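Iodotyrosine deiodinase (Thermotoga neapolitana DSM 4359, PDB 6PZ0) removes the halogen from halotyrosines such as iodotyrosine, using a flavin mononucleotide cofactor in a homodimer of the nitroreductase family. Local coordinates at residues L133-Y138 / I161-Y166; V63-E68 / W90-L95; S39-Q44 / S109-R114. All coordinates share one frame; numbering follows the deposited sequence. Where two conformers were deposited one is given.

Contact 1: L133-Y138 / I161-Y166. With FMN (flavin mononucleotide), chain C.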
loop_
_atom_site.group_PDB
_atom_site.type_symbol
_atom_site.label_atom_id
_atom_site.label_comp_id
_atom_site.label_asym_id
_atom_site.label_seq_id
_atom_site.Cartn_x
_atom_site.Cartn_y
_atom_site.Cartn_z
ATOM N N LEU A 133 -13.334 2.352 -13.623
ATOM C CA LEU A 133 -12.896 3.711 -13.387
ATOM C C LEU A 133 -11.396 3.725 -13.492
ATOM O O LEU A 133 -10.745 2.682 -13.436
ATOM C CB LEU A 133 -13.370 4.218 -12.030
ATOM C CG LEU A 133 -14.885 4.231 -11.869
ATOM C CD1 LEU A 133 -15.234 4.799 -10.515
ATOM C CD2 LEU A 133 -15.558 5.054 -12.939
ATOM N N GLY A 134 -10.857 4.909 -13.737
ATOM C CA GLY A 134 -9.434 5.080 -13.883
ATOM C C GLY A 134 -8.939 6.038 -12.823
ATOM O O GLY A 134 -9.699 6.842 -12.289
ATOM N N SER A 135 -7.653 5.965 -12.534
ATOM C CA SER A 135 -7.062 6.917 -11.619
ATOM C C SER A 135 -5.559 6.977 -11.782
ATOM O O SER A 135 -4.967 6.314 -12.645
ATOM C CB SER A 135 -7.405 6.593 -10.161
ATOM O OG SER A 135 -7.081 7.700 -9.332
ATOM N N VAL A 136 -4.957 7.858 -11.013
ATOM C CA VAL A 136 -3.504 7.994 -10.977
ATOM C C VAL A 136 -3.157 8.472 -9.572
ATOM O O VAL A 136 -3.804 9.370 -9.059
ATOM C CB VAL A 136 -2.927 8.969 -12.056
ATOM C CG1 VAL A 136 -3.629 10.297 -12.048
ATOM C CG2 VAL A 136 -1.446 9.165 -11.825
ATOM N N PRO A 137 -2.178 7.828 -8.919
ATOM C CA PRO A 137 -1.766 8.329 -7.611
ATOM C C PRO A 137 -0.962 9.578 -7.811
ATOM O O PRO A 137 0.209 9.516 -8.155
ATOM C CB PRO A 137 -0.914 7.206 -7.043
ATOM C CG PRO A 137 -1.238 6.003 -7.862
ATOM C CD PRO A 137 -1.572 6.523 -9.209
ATOM N N TYR A 138 -1.615 10.711 -7.678
ATOM C CA TYR A 138 -0.946 11.959 -7.978
ATOM C C TYR A 138 -0.346 12.533 -6.707
ATOM O O TYR A 138 -1.039 12.749 -5.722
ATOM C CB TYR A 138 -1.895 12.952 -8.642
ATOM C CG TYR A 138 -1.177 14.245 -8.815
ATOM C CD1 TYR A 138 -0.047 14.327 -9.625
ATOM C CD2 TYR A 138 -1.583 15.373 -8.137
ATOM C CE1 TYR A 138 0.641 15.519 -9.751
ATOM C CE2 TYR A 138 -0.905 16.552 -8.248
ATOM C CZ TYR A 138 0.210 16.623 -9.064
ATOM O OH TYR A 138 0.906 17.792 -9.169
ATOM N N ILE A 161 -3.464 12.426 -4.060
ATOM C CA ILE A 161 -4.625 12.867 -4.817
ATOM C C ILE A 161 -4.905 11.848 -5.903
ATOM O O ILE A 161 -4.049 11.604 -6.746
ATOM C CB ILE A 161 -4.374 14.257 -5.445
ATOM C CG1 ILE A 161 -4.156 15.271 -4.327
ATOM C CG2 ILE A 161 -5.554 14.676 -6.352
ATOM C CD1 ILE A 161 -3.566 16.554 -4.819
ATOM N N LEU A 162 -6.081 11.224 -5.850
ATOM C CA LEU A 162 -6.507 10.258 -6.843
ATOM C C LEU A 162 -7.612 10.846 -7.684
ATOM O O LEU A 162 -8.763 10.801 -7.295
ATOM C CB LEU A 162 -7.003 8.968 -6.178
ATOM C CG LEU A 162 -5.966 8.173 -5.400
ATOM C CD1 LEU A 162 -6.651 7.095 -4.583
ATOM C CD2 LEU A 162 -5.016 7.536 -6.372
ATOM N N PRO A 163 -7.266 11.440 -8.834
ATOM C CA PRO A 163 -8.318 11.819 -9.769
ATOM C C PRO A 163 -9.030 10.543 -10.187
ATOM O O PRO A 163 -8.346 9.563 -10.442
ATOM C CB PRO A 163 -7.558 12.456 -10.950
ATOM C CG PRO A 163 -6.147 12.704 -10.414
ATOM C CD PRO A 163 -5.920 11.639 -9.399
ATOM N N VAL A 164 -10.349 10.550 -10.229
ATOM C CA VAL A 164 -11.124 9.369 -10.552
ATOM C C VAL A 164 -12.182 9.746 -11.560
ATOM O O VAL A 164 -12.867 10.754 -11.413
ATOM C CB VAL A 164 -11.786 8.774 -9.304
ATOM C CG1 VAL A 164 -12.676 7.617 -9.681
ATOM C CG2 VAL A 164 -10.726 8.308 -8.337
ATOM N N GLY A 165 -12.307 8.939 -12.596
ATOM C CA GLY A 165 -13.311 9.180 -13.607
ATOM C C GLY A 165 -13.316 8.040 -14.579
ATOM O O GLY A 165 -12.578 7.062 -14.419
ATOM N N TYR A 166 -14.151 8.168 -15.598
ATOM C CA TYR A 166 -14.117 7.220 -16.686
ATOM C C TYR A 166 -12.891 7.499 -17.544
ATOM O O TYR A 166 -12.632 8.645 -17.924
ATOM C CB TYR A 166 -15.360 7.313 -17.555
ATOM C CG TYR A 166 -16.622 6.922 -16.866
ATOM C CD1 TYR A 166 -16.784 5.640 -16.335
ATOM C CD2 TYR A 166 -17.685 7.820 -16.770
ATOM C CE1 TYR A 166 -17.964 5.276 -15.709
ATOM C CE2 TYR A 166 -18.858 7.457 -16.145
ATOM C CZ TYR A 166 -18.991 6.185 -15.620
ATOM O OH TYR A 166 -20.172 5.827 -15.008
HETATM N N1 FMN C . 1.894 9.767 -11.901
HETATM C C2 FMN C . 1.915 11.077 -12.225
HETATM O O2 FMN C . 1.597 11.421 -13.347
HETATM N N3 FMN C . 2.287 11.994 -11.292
HETATM C C4 FMN C . 2.628 11.636 -10.019
HETATM O O4 FMN C . 2.953 12.514 -9.211
HETATM C C4A FMN C . 2.614 10.285 -9.678
HETATM N N5 FMN C . 2.961 9.884 -8.405
HETATM C C5A FMN C . 2.904 8.546 -8.071
HETATM C C6 FMN C . 3.240 8.171 -6.779
HETATM C C7 FMN C . 3.199 6.830 -6.411
HETATM C C7M FMN C . 3.552 6.456 -5.000
HETATM C C8 FMN C . 2.818 5.887 -7.360
HETATM C C8M FMN C . 2.742 4.445 -6.944
HETATM C C9 FMN C . 2.486 6.253 -8.662
HETATM C C9A FMN C . 2.535 7.600 -9.031
HETATM N N10 FMN C . 2.219 8.009 -10.342
HETATM C C10 FMN C . 2.233 9.362 -10.633
HETATM C "C1'" FMN C . 1.809 7.025 -11.388
HETATM C "C2'" FMN C . 3.051 6.294 -11.950
HETATM O "O2'" FMN C . 3.751 7.112 -12.876
HETATM C "C3'" FMN C . 2.645 4.972 -12.598
HETATM O "O3'" FMN C . 2.153 4.141 -11.578
HETATM C "C4'" FMN C . 3.798 4.260 -13.329
HETATM O "O4'" FMN C . 4.200 5.056 -14.419
HETATM C "C5'" FMN C . 3.337 2.926 -13.857
HETATM O "O5'" FMN C . 2.204 3.132 -14.666
HETATM P P FMN C . 1.516 1.904 -15.376
HETATM O O1P FMN C . 0.421 2.462 -16.293
HETATM O O2P FMN C . 0.889 1.010 -14.335
HETATM O O3P FMN C . 2.557 1.102 -16.138
#
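Tyr138 meets Ile161 with its ring edge: Ile161 CB lies near the ring plane, 4.0 Å from Tyr138 CD2. N3 of the flavin is also at the edge, in plane. Flavin O4 approaches obliquely, 3.5 Å from Tyr138 CD1. At the far end of the pairing Leu133 CD2 approaches the Tyr166 ring obliquely, 3.7 Å from its CD1. A chi1 of 175° swings the Tyr138 ring alongside Ile161, pointing the same way, and its hydroxyl bonds to Glu68 of the substrate site. The antiparallel backbones grip each other twice here, Tyr138 N to Ile161 O at 2.8 Å and Ile161 N to Tyr138 O at 3.0 Å. A leucine in place of Tyr138 would probably leave the Glu68 carboxylate without this hydroxyl and remove the flat edge beside the flavin. The next firm backbone bond is Gly134 N to Gly165 O, 2.8 Å; its return bond is weak. Between them the Ser135 hydroxyl donates to Pro163 O from above the carbonyl plane, and Pro163, with no N-H to offer, packs its CD 3.8 Å from Val136 CG1. Val136 CG2 lies 3.4 Å from flavin N1. Backbone bonds at Gly134 and Tyr138 thus fix the segment that carries Val136 and Tyr138 to the flavin.

Contact 2: V63-E68 / W90-L95. With TYR (tyrosine), chain D.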
loop_
_atom_site.group_PDB
_atom_site.type_symbol
_atom_site.label_atom_id
_atom_site.label_comp_id
_atom_site.label_asym_id
_atom_site.label_seq_id
_atom_site.Cartn_x
_atom_site.Cartn_y
_atom_site.Cartn_z
ATOM N N VAL A 63 -2.461 25.207 -7.580
ATOM C CA VAL A 63 -1.436 25.026 -6.549
ATOM C C VAL A 63 -0.452 23.911 -6.890
ATOM O O VAL A 63 0.766 24.065 -6.732
ATOM C CB VAL A 63 -2.109 24.758 -5.189
ATOM C CG1 VAL A 63 -1.149 24.165 -4.193
ATOM C CG2 VAL A 63 -2.684 26.060 -4.677
ATOM N N CYS A 64 -0.976 22.789 -7.365
ATOM C CA CYS A 64 -0.121 21.664 -7.751
ATOM C C CYS A 64 0.774 22.009 -8.933
ATOM O O CYS A 64 1.957 21.680 -8.943
ATOM C CB CYS A 64 -0.963 20.453 -8.084
ATOM S SG CYS A 64 -1.716 19.803 -6.588
ATOM N N GLU A 65 0.193 22.662 -9.923
ATOM C CA GLU A 65 0.922 23.035 -11.118
ATOM C C GLU A 65 2.058 23.960 -10.754
ATOM O O GLU A 65 3.175 23.813 -11.259
ATOM C CB GLU A 65 -0.008 23.682 -12.131
ATOM C CG GLU A 65 -0.822 22.675 -12.876
ATOM C CD GLU A 65 -1.669 23.269 -13.959
ATOM O OE1 GLU A 65 -1.870 24.515 -13.970
ATOM O OE2 GLU A 65 -2.142 22.477 -14.798
ATOM N N ARG A 66 1.795 24.897 -9.851
ATOM C CA ARG A 66 2.836 25.840 -9.465
ATOM C C ARG A 66 3.977 25.070 -8.820
ATOM O O ARG A 66 5.149 25.264 -9.143
ATOM C CB ARG A 66 2.300 26.902 -8.506
ATOM C CG ARG A 66 3.383 27.681 -7.778
ATOM C CD ARG A 66 4.179 28.480 -8.749
ATOM N NE ARG A 66 5.428 27.834 -9.148
ATOM C CZ ARG A 66 6.274 28.355 -10.033
ATOM N NH1 ARG A 66 5.996 29.521 -10.601
ATOM N NH2 ARG A 66 7.392 27.717 -10.354
ATOM N N SER A 67 3.605 24.190 -7.901
ATOM C CA SER A 67 4.564 23.364 -7.179
ATOM C C SER A 67 5.362 22.513 -8.167
ATOM O O SER A 67 6.577 22.415 -8.042
ATOM C CB SER A 67 3.834 22.475 -6.155
ATOM O OG SER A 67 4.739 21.755 -5.331
ATOM N N GLU A 68 4.661 21.922 -9.142
ATOM C CA GLU A 68 5.272 21.081 -10.156
ATOM C C GLU A 68 6.209 21.891 -11.031
ATOM O O GLU A 68 7.293 21.450 -11.378
ATOM C CB GLU A 68 4.214 20.424 -11.033
ATOM C CG GLU A 68 3.357 19.379 -10.321
ATOM C CD GLU A 68 4.100 18.127 -9.931
ATOM O OE1 GLU A 68 5.357 18.078 -10.029
ATOM O OE2 GLU A 68 3.387 17.182 -9.507
ATOM N N TRP A 90 4.778 20.028 -16.044
ATOM C CA TRP A 90 4.160 20.470 -14.785
ATOM C C TRP A 90 2.663 20.690 -14.860
ATOM O O TRP A 90 1.995 20.804 -13.820
ATOM C CB TRP A 90 4.834 21.758 -14.324
ATOM C CG TRP A 90 4.871 22.838 -15.381
ATOM C CD1 TRP A 90 5.840 23.027 -16.328
ATOM C CD2 TRP A 90 3.916 23.882 -15.576
ATOM N NE1 TRP A 90 5.534 24.115 -17.111
ATOM C CE2 TRP A 90 4.352 24.656 -16.674
ATOM C CE3 TRP A 90 2.727 24.234 -14.947
ATOM C CZ2 TRP A 90 3.648 25.754 -17.146
ATOM C CZ3 TRP A 90 2.028 25.332 -15.415
ATOM C CH2 TRP A 90 2.491 26.079 -16.506
ATOM N N ARG A 91 2.141 20.757 -16.076
ATOM C CA ARG A 91 0.724 20.970 -16.311
ATOM C C ARG A 91 -0.038 19.723 -15.898
ATOM O O ARG A 91 0.373 18.615 -16.248
ATOM C CB ARG A 91 0.477 21.292 -17.782
ATOM C CG ARG A 91 1.233 22.558 -18.252
ATOM C CD ARG A 91 1.447 22.612 -19.762
ATOM N NE ARG A 91 2.265 23.777 -20.141
ATOM C CZ ARG A 91 3.594 23.776 -20.228
ATOM N NH1 ARG A 91 4.289 22.668 -19.974
ATOM N NH2 ARG A 91 4.246 24.887 -20.582
ATOM N N LYS A 92 -1.137 19.909 -15.166
ATOM C CA LYS A 92 -1.926 18.789 -14.649
ATOM C C LYS A 92 -3.390 18.988 -14.933
ATOM O O LYS A 92 -4.198 19.158 -14.004
ATOM C CB LYS A 92 -1.700 18.623 -13.156
ATOM C CG LYS A 92 -0.254 18.409 -12.764
ATOM C CD LYS A 92 0.370 17.147 -13.441
ATOM C CE LYS A 92 1.873 17.178 -13.441
ATOM N NZ LYS A 92 2.460 16.221 -14.486
ATOM N N PRO A 93 -3.753 18.961 -16.221
ATOM C CA PRO A 93 -5.141 19.172 -16.625
ATOM C C PRO A 93 -6.102 18.145 -16.026
ATOM O O PRO A 93 -7.275 18.481 -15.874
ATOM C CB PRO A 93 -5.092 19.050 -18.152
ATOM C CG PRO A 93 -3.837 18.299 -18.450
ATOM C CD PRO A 93 -2.877 18.649 -17.368
ATOM N N PHE A 94 -5.640 16.945 -15.663
ATOM C CA PHE A 94 -6.558 15.949 -15.156
ATOM C C PHE A 94 -7.113 16.346 -13.799
ATOM O O PHE A 94 -8.142 15.820 -13.394
ATOM C CB PHE A 94 -5.919 14.559 -15.053
ATOM C CG PHE A 94 -4.580 14.531 -14.344
ATOM C CD1 PHE A 94 -4.499 14.535 -12.969
ATOM C CD2 PHE A 94 -3.412 14.460 -15.070
ATOM C CE1 PHE A 94 -3.277 14.501 -12.324
ATOM C CE2 PHE A 94 -2.171 14.423 -14.447
ATOM C CZ PHE A 94 -2.098 14.432 -13.069
ATOM N N LEU A 95 -6.458 17.278 -13.108
ATOM C CA LEU A 95 -6.957 17.735 -11.819
ATOM C C LEU A 95 -8.215 18.591 -11.959
ATOM O O LEU A 95 -8.977 18.769 -11.000
ATOM C CB LEU A 95 -5.882 18.526 -11.099
ATOM C CG LEU A 95 -4.649 17.721 -10.691
ATOM C CD1 LEU A 95 -3.627 18.612 -10.070
ATOM C CD2 LEU A 95 -5.039 16.589 -9.684
HETATM N N TYR D . 4.636 14.646 -9.640
HETATM C CA TYR D . 5.275 14.962 -10.924
HETATM C C TYR D . 4.274 14.910 -12.069
HETATM O O TYR D . 4.609 15.242 -13.216
HETATM C CB TYR D . 6.444 14.012 -11.187
HETATM C CG TYR D . 6.123 12.534 -11.194
HETATM C CD1 TYR D . 5.483 11.941 -12.271
HETATM C CD2 TYR D . 6.505 11.721 -10.135
HETATM C CE1 TYR D . 5.204 10.579 -12.283
HETATM C CE2 TYR D . 6.248 10.349 -10.153
HETATM C CZ TYR D . 5.589 9.801 -11.217
HETATM O OH TYR D . 5.322 8.451 -11.216
HETATM O OXT TYR D . 3.112 14.526 -11.854
#
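Glu65, Trp90 and Glu68 carry this contact, in which helix 54-74 of the nitroreductase fold meets the loop leading into helix 94-97 and the two together form one wall of the tyrosine pocket. Glu65 spans the gap with a chain extended beyond CG, and OE2 accepts the Lys92 backbone N-H at 2.8 Å in a nearly straight bond (171°), using the lone pair turned away from the other oxygen. The same OE2 forms a salt bridge with Arg61, so one carboxylate oxygen ties the loop to a charge one turn back on its own helix. Trp90 adds bulk. Its CG stands between the backbone N and carbonyl carbon (chi1 53°), which presents the ring edge to Glu65, whose CB lies in the ring plane 4.0 Å from Trp90 CE3. Arg91 CG rests over the centre of one indole face, while Trp90 CB packs 3.6 Å from Glu68 CB. Glu68 then bends at chi2 (-68°) into the pocket, where its OE2, which has a second partner in Tyr138, accepts from the bound tyrosine's amino group, N to OE2 2.8 Å. Lys92 crosses the Glu68 side chain at about a right angle and takes the ligand's carboxylate, an arrangement consistent with charge complementarity. Lys92 NZ, anchored also to Thr89 O, donates a hydrogen bond to O of the bound tyrosine at 2.7 Å.

Contact 3: S39-Q44 / S109-R114. With FMN (flavin mononucleotide), chain I; TYR (tyrosine), chain J.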
loop_
_atom_site.group_PDB
_atom_site.type_symbol
_atom_site.label_atom_id
_atom_site.label_comp_id
_atom_site.label_asym_id
_atom_site.label_seq_id
_atom_site.Cartn_x
_atom_site.Cartn_y
_atom_site.Cartn_z
ATOM N N SER A 39 -4.505 -2.847 8.816
ATOM C CA SER A 39 -3.807 -1.627 9.199
ATOM C C SER A 39 -3.194 -1.850 10.552
ATOM O O SER A 39 -3.594 -2.763 11.271
ATOM C CB SER A 39 -4.733 -0.405 9.233
ATOM O OG SER A 39 -5.809 -0.575 10.143
ATOM N N GLY A 40 -2.212 -1.022 10.884
ATOM C CA GLY A 40 -1.544 -1.116 12.166
ATOM C C GLY A 40 -2.573 -0.904 13.257
ATOM O O GLY A 40 -3.340 0.062 13.218
ATOM N N MET A 41 -2.600 -1.838 14.203
ATOM C CA MET A 41 -3.535 -1.837 15.330
ATOM C C MET A 41 -4.999 -1.720 14.925
ATOM O O MET A 41 -5.855 -1.315 15.709
ATOM C CB MET A 41 -3.158 -0.732 16.302
ATOM C CG MET A 41 -1.940 -1.162 17.120
ATOM S SD MET A 41 -1.769 -0.331 18.702
ATOM C CE MET A 41 -0.243 -1.062 19.279
ATOM N N ASN A 42 -5.286 -2.186 13.719
ATOM C CA ASN A 42 -6.590 -2.040 13.097
ATOM C C ASN A 42 -7.146 -0.643 13.229
ATOM O O ASN A 42 -8.351 -0.458 13.402
ATOM C CB ASN A 42 -7.609 -3.035 13.691
ATOM C CG ASN A 42 -8.842 -3.155 12.827
ATOM O OD1 ASN A 42 -8.768 -3.027 11.595
ATOM N ND2 ASN A 42 -9.985 -3.378 13.449
ATOM N N ALA A 43 -6.268 0.346 13.181
ATOM C CA ALA A 43 -6.697 1.728 13.368
ATOM C C ALA A 43 -7.544 2.243 12.213
ATOM O O ALA A 43 -8.291 3.212 12.368
ATOM C CB ALA A 43 -5.493 2.614 13.572
ATOM N N GLN A 44 -7.424 1.607 11.053
ATOM C CA GLN A 44 -8.113 2.063 9.850
ATOM C C GLN A 44 -7.798 3.542 9.634
ATOM O O GLN A 44 -8.698 4.391 9.642
ATOM C CB GLN A 44 -9.612 1.837 9.937
ATOM C CG GLN A 44 -9.982 0.378 10.095
ATOM C CD GLN A 44 -11.317 0.192 10.828
ATOM O OE1 GLN A 44 -12.375 0.444 10.275
ATOM N NE2 GLN A 44 -11.252 -0.285 12.058
ATOM N N SER A 109 -1.340 9.886 13.968
ATOM C CA SER A 109 -1.087 9.324 15.285
ATOM C C SER A 109 -1.167 7.806 15.271
ATOM O O SER A 109 -0.687 7.159 16.199
ATOM C CB SER A 109 -2.079 9.901 16.284
ATOM O OG SER A 109 -3.391 9.551 15.906
ATOM N N ALA A 110 -1.767 7.232 14.229
ATOM C CA ALA A 110 -1.931 5.781 14.176
ATOM C C ALA A 110 -0.608 5.098 13.882
ATOM O O ALA A 110 0.212 5.621 13.132
ATOM C CB ALA A 110 -2.960 5.367 13.135
ATOM N N PRO A 111 -0.403 3.896 14.448
ATOM C CA PRO A 111 0.834 3.157 14.173
ATOM C C PRO A 111 0.905 2.675 12.736
ATOM O O PRO A 111 -0.071 2.088 12.262
ATOM C CB PRO A 111 0.755 1.952 15.121
ATOM C CG PRO A 111 -0.455 2.136 15.941
ATOM C CD PRO A 111 -1.333 3.133 15.295
ATOM N N TYR A 112 2.058 2.848 12.094
ATOM C CA TYR A 112 2.233 2.489 10.708
ATOM C C TYR A 112 1.090 3.047 9.880
ATOM O O TYR A 112 0.585 2.394 8.977
ATOM C CB TYR A 112 2.315 0.983 10.567
ATOM C CG TYR A 112 3.152 0.331 11.635
ATOM C CD1 TYR A 112 4.521 0.243 11.504
ATOM C CD2 TYR A 112 2.557 -0.197 12.776
ATOM C CE1 TYR A 112 5.295 -0.351 12.487
ATOM C CE2 TYR A 112 3.314 -0.799 13.766
ATOM C CZ TYR A 112 4.683 -0.873 13.617
ATOM O OH TYR A 112 5.427 -1.478 14.607
ATOM N N SER A 113 0.689 4.273 10.198
ATOM C CA SER A 113 -0.379 4.941 9.477
ATOM C C SER A 113 -0.114 5.082 7.967
ATOM O O SER A 113 -1.001 4.789 7.170
ATOM C CB SER A 113 -0.621 6.315 10.105
ATOM O OG SER A 113 0.581 7.036 10.179
ATOM N N ARG A 114 1.084 5.513 7.562
ATOM C CA ARG A 114 1.351 5.729 6.146
ATOM C C ARG A 114 1.407 4.406 5.375
ATOM O O ARG A 114 0.831 4.272 4.297
ATOM C CB ARG A 114 2.653 6.508 5.959
ATOM C CG ARG A 114 2.714 7.811 6.801
ATOM C CD ARG A 114 3.822 8.722 6.261
ATOM N NE ARG A 114 3.471 9.078 4.896
ATOM C CZ ARG A 114 4.334 9.224 3.899
ATOM N NH1 ARG A 114 5.637 9.082 4.097
ATOM N NH2 ARG A 114 3.878 9.507 2.693
HETATM N N1 FMN I . 0.227 -7.659 13.288
HETATM C C2 FMN I . 1.038 -8.154 14.265
HETATM O O2 FMN I . 0.662 -9.135 14.892
HETATM N N3 FMN I . 2.239 -7.572 14.553
HETATM C C4 FMN I . 2.654 -6.479 13.821
HETATM O O4 FMN I . 3.748 -5.975 14.048
HETATM C C4A FMN I . 1.844 -5.983 12.809
HETATM N N5 FMN I . 2.233 -4.895 12.073
HETATM C C5A FMN I . 1.407 -4.432 11.077
HETATM C C6 FMN I . 1.819 -3.364 10.314
HETATM C C7 FMN I . 1.012 -2.893 9.288
HETATM C C7M FMN I . 1.519 -1.727 8.489
HETATM C C8 FMN I . -0.205 -3.490 9.017
HETATM C C8M FMN I . -1.089 -3.008 7.919
HETATM C C9 FMN I . -0.627 -4.554 9.800
HETATM C C9A FMN I . 0.191 -5.029 10.809
HETATM N N10 FMN I . -0.219 -6.094 11.589
HETATM C C10 FMN I . 0.628 -6.578 12.550
HETATM C "C1'" FMN I . -1.547 -6.762 11.333
HETATM C "C2'" FMN I . -2.662 -5.916 12.030
HETATM O "O2'" FMN I . -2.696 -6.033 13.447
HETATM C "C3'" FMN I . -4.017 -6.306 11.437
HETATM O "O3'" FMN I . -3.932 -5.943 10.090
HETATM C "C4'" FMN I . -5.228 -5.658 12.098
HETATM O "O4'" FMN I . -5.360 -6.175 13.393
HETATM C "C5'" FMN I . -6.534 -5.951 11.383
HETATM O "O5'" FMN I . -6.649 -7.360 11.282
HETATM P P FMN I . -7.901 -8.011 10.540
HETATM O O1P FMN I . -9.141 -7.339 11.122
HETATM O O2P FMN I . -7.853 -9.533 10.708
HETATM O O3P FMN I . -7.804 -7.765 9.074
HETATM N N TYR J . 4.915 -5.489 16.603
HETATM C CA TYR J . 4.174 -5.789 17.838
HETATM C C TYR J . 3.584 -7.186 17.857
HETATM O O TYR J . 3.020 -7.626 18.881
HETATM C CB TYR J . 3.074 -4.758 18.061
HETATM C CG TYR J . 1.972 -4.656 17.025
HETATM C CD1 TYR J . 0.986 -5.637 16.911
HETATM C CD2 TYR J . 1.890 -3.545 16.189
HETATM C CE1 TYR J . -0.054 -5.512 15.996
HETATM C CE2 TYR J . 0.870 -3.411 15.259
HETATM C CZ TYR J . -0.105 -4.394 15.164
HETATM O OH TYR J . -1.128 -4.237 14.255
HETATM O OXT TYR J . 3.683 -7.907 16.857
HETATM O O HOH W 1 -2.693 2.071 11.387
#
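Gly40 lies against Pro111 where the loop between helix 24-35 and strand 46-51 meets the turn entering helix 113-130. As in other nitroreductases, the flavin site here is shared between subunits, and this loop faces a cofactor and tyrosine held largely by the second subunit. Polar links between the segments run through carbonyls. One water donates to both Gly40 O and Pro111 O, 2.8 Å from each, and Gly40 CA makes a C-H...O contact with Pro111 O at 3.5 Å. That closeness depends on glycine, since a beta carbon at this position would run into the Pro111 carbonyl. Within the loop, Gln44 N donates to Ser39 OG at 2.9 Å, and the backbone bonds Asn42 N to Ser39 O and Ala43 N to Gly40 O keep the turn tight. Apolar contacts are few: Met41 crosses Pro111 at about a right angle, CG to CG 3.8 Å, and the methyl groups of Ala43 and Ala110 meet, CB to CB 3.8 Å. Ligand contacts form the third group. Tyr112, in the N-cap position of helix 113-130, turns one ring face to flavin C6, while its CE2 lies 3.9 Å from CE2 of the bound tyrosine. The phenol of that tyrosine is met by the protein backbone: Met41 N donates to its OH at 2.8 Å, with an angle of 163°.

The three contacts show how a chain contributes to two active sites of the dimer. Contact 1 is buried in the core, where strand 156-165 holds the edge strand 134-135 largely by backbone bonds and apolar side chains. Contact 2, nearer the surface, is joined by the Glu65 carboxylate on a backbone N-H and by Trp90 packing, while Glu68 and Lys92 turn their polar ends to the ligand; it touches contact 1 at Tyr138. Contact 3, partly buried beside the second subunit, lies across the chain's centre from contact 2, their centres about 30 Å apart, and joins its segments by a water and small apolar patches. Contacts 1 and 2 border one flavin and tyrosine pair, whereas contact 3 serves the other.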